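Side-chain contact in protein S100-A5 (Homo sapiens, PDB 6WN7), which binds calcium, zinc and copper as a homodimer of the S100 family, with calcium and copper competing for the same sites: residues 39-44 and 53-58. The protein carries 2 engineered substitutions. Sequence-based numbering, arbitrary orientation.
Sequences ELIKKE and SSIDDL. With CA (calcium ion), chain I.
Ile41 and Leu58 reach toward each other tip to tip, joining the exit helix of the first EF-hand, 34-44, to the entry helix of the second, 52-62. The two helices flank the linker between the paired EF-hands of an S100 subunit. The contact is small and buried, and it is made by methyl groups. CD1 of Ile41 lies 3.8 Å from CD2 of Leu58 and, less closely, 4.4 Å from CD1 of Ile55. One methyl thus faces two residues that sit nearly one helical turn apart. The backbones stay well separated, with 9.5 Å between CA of Ile41 and CA of Ile55. The long branch of Ile41 spans about a third of this distance, and the side chains of Ile55 and Leu58 come to meet it. Its CG1 stands anti to the carbonyl carbon (chi1 -66°), and the chain then runs out extended to CD1 (chi2 171°). Leu58 sends its CG anti to the backbone N, and its CD2 branch does the touching. Met50 of the linker packs on all three side chains. Phe78 of helix 72-93 touches Ile41 and Leu58, which ties the pair to the last helix of the subunit. At the end of helix 34-44, Glu44 has a different task. It binds a calcium ion that is separate from the two EF-hand loop sites. Its OE1 accepts a hydrogen bond from Tyr22 OH, which should help to fix the carboxylate. The other oxygen, OE2, meets the calcium at 2.3 Å.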
loop_
_atom_site.group_PDB
_atom_site.type_symbol
_atom_site.label_atom_id
_atom_site.label_comp_id
_atom_site.label_asym_id
_atom_site.label_seq_id
_atom_site.Cartn_x
_atom_site.Cartn_y
_atom_site.Cartn_z
ATOM N N GLU B 39 2.730 -9.528 15.792
ATOM C CA GLU B 39 3.792 -8.648 16.280
ATOM C C GLU B 39 3.983 -7.436 15.379
ATOM O O GLU B 39 4.240 -6.332 15.862
ATOM C CB GLU B 39 5.108 -9.413 16.408
ATOM C CG GLU B 39 6.272 -8.597 17.004
ATOM C CD GLU B 39 6.007 -8.009 18.414
ATOM O OE1 GLU B 39 6.894 -7.283 18.922
ATOM O OE2 GLU B 39 4.937 -8.272 19.019
ATOM N N LEU B 40 3.897 -7.621 14.065
ATOM C CA LEU B 40 3.896 -6.481 13.163
ATOM C C LEU B 40 2.804 -5.489 13.557
ATOM O O LEU B 40 3.062 -4.295 13.732
ATOM C CB LEU B 40 3.718 -6.992 11.728
ATOM C CG LEU B 40 3.806 -5.989 10.581
ATOM C CD1 LEU B 40 4.200 -6.630 9.260
ATOM C CD2 LEU B 40 2.464 -5.261 10.406
ATOM N N ILE B 41 1.569 -5.968 13.712
ATOM C CA ILE B 41 0.468 -5.056 14.002
ATOM C C ILE B 41 0.688 -4.381 15.341
ATOM O O ILE B 41 0.452 -3.180 15.488
ATOM C CB ILE B 41 -0.869 -5.809 13.957
ATOM C CG1 ILE B 41 -1.147 -6.284 12.541
ATOM C CG2 ILE B 41 -1.982 -4.927 14.438
ATOM C CD1 ILE B 41 -2.290 -7.201 12.442
ATOM N N LYS B 42 1.139 -5.141 16.336
ATOM C CA LYS B 42 1.346 -4.574 17.656
ATOM C C LYS B 42 2.337 -3.422 17.601
ATOM O O LYS B 42 2.095 -2.355 18.165
ATOM C CB LYS B 42 1.832 -5.663 18.610
ATOM N N LYS B 43 3.452 -3.608 16.912
ATOM C CA LYS B 43 4.531 -2.636 16.978
ATOM C C LYS B 43 4.382 -1.512 15.969
ATOM O O LYS B 43 4.761 -0.371 16.248
ATOM C CB LYS B 43 5.868 -3.340 16.746
ATOM N N GLU B 44 3.878 -1.804 14.785
ATOM C CA GLU B 44 3.987 -0.859 13.684
ATOM C C GLU B 44 2.736 -0.014 13.508
ATOM O O GLU B 44 2.774 0.972 12.768
ATOM C CB GLU B 44 4.353 -1.588 12.382
ATOM C CG GLU B 44 5.597 -2.489 12.510
ATOM C CD GLU B 44 6.925 -1.726 12.543
ATOM O OE1 GLU B 44 7.920 -2.305 13.016
ATOM O OE2 GLU B 44 6.983 -0.566 12.100
ATOM N N SER B 53 -9.139 -13.357 18.922
ATOM C CA SER B 53 -10.261 -13.553 18.000
ATOM C C SER B 53 -10.121 -12.708 16.730
ATOM O O SER B 53 -10.464 -13.153 15.626
ATOM C CB SER B 53 -11.546 -13.172 18.762
ATOM O OG SER B 53 -11.961 -11.823 18.521
ATOM N N SER B 54 -9.575 -11.497 16.847
ATOM C CA SER B 54 -9.447 -10.576 15.726
ATOM C C SER B 54 -8.288 -10.936 14.820
ATOM O O SER B 54 -8.378 -10.754 13.604
ATOM C CB SER B 54 -9.217 -9.169 16.257
ATOM O OG SER B 54 -10.344 -8.733 16.982
ATOM N N ILE B 55 -7.187 -11.391 15.420
ATOM C CA ILE B 55 -6.047 -11.897 14.668
ATOM C C ILE B 55 -6.434 -13.144 13.883
ATOM O O ILE B 55 -6.020 -13.330 12.729
ATOM C CB ILE B 55 -4.881 -12.190 15.632
ATOM C CG1 ILE B 55 -4.426 -10.925 16.346
ATOM C CG2 ILE B 55 -3.716 -12.871 14.871
ATOM C CD1 ILE B 55 -3.490 -10.104 15.534
ATOM N N ASP B 56 -7.195 -14.041 14.518
ATOM C CA ASP B 56 -7.691 -15.227 13.828
ATOM C C ASP B 56 -8.443 -14.833 12.567
ATOM O O ASP B 56 -8.217 -15.383 11.491
ATOM C CB ASP B 56 -8.656 -16.008 14.727
ATOM C CG ASP B 56 -8.035 -16.479 16.017
ATOM O OD1 ASP B 56 -6.833 -16.258 16.240
ATOM O OD2 ASP B 56 -8.771 -17.082 16.821
ATOM N N ASP B 57 -9.381 -13.907 12.700
ATOM C CA ASP B 57 -10.266 -13.604 11.595
ATOM C C ASP B 57 -9.500 -12.935 10.466
ATOM O O ASP B 57 -9.731 -13.234 9.295
ATOM C CB ASP B 57 -11.412 -12.715 12.095
ATOM C CG ASP B 57 -12.266 -13.374 13.219
ATOM O OD1 ASP B 57 -11.915 -14.434 13.758
ATOM O OD2 ASP B 57 -13.312 -12.813 13.566
ATOM N N LEU B 58 -8.586 -12.021 10.802
ATOM C CA LEU B 58 -7.789 -11.345 9.782
ATOM C C LEU B 58 -6.807 -12.311 9.121
ATOM O O LEU B 58 -6.637 -12.293 7.901
ATOM C CB LEU B 58 -7.051 -10.177 10.417
ATOM C CG LEU B 58 -6.110 -9.389 9.507
ATOM C CD1 LEU B 58 -6.937 -8.545 8.578
ATOM C CD2 LEU B 58 -5.167 -8.544 10.322
HETATM CA CA CA I . 5.667 1.338 11.765
#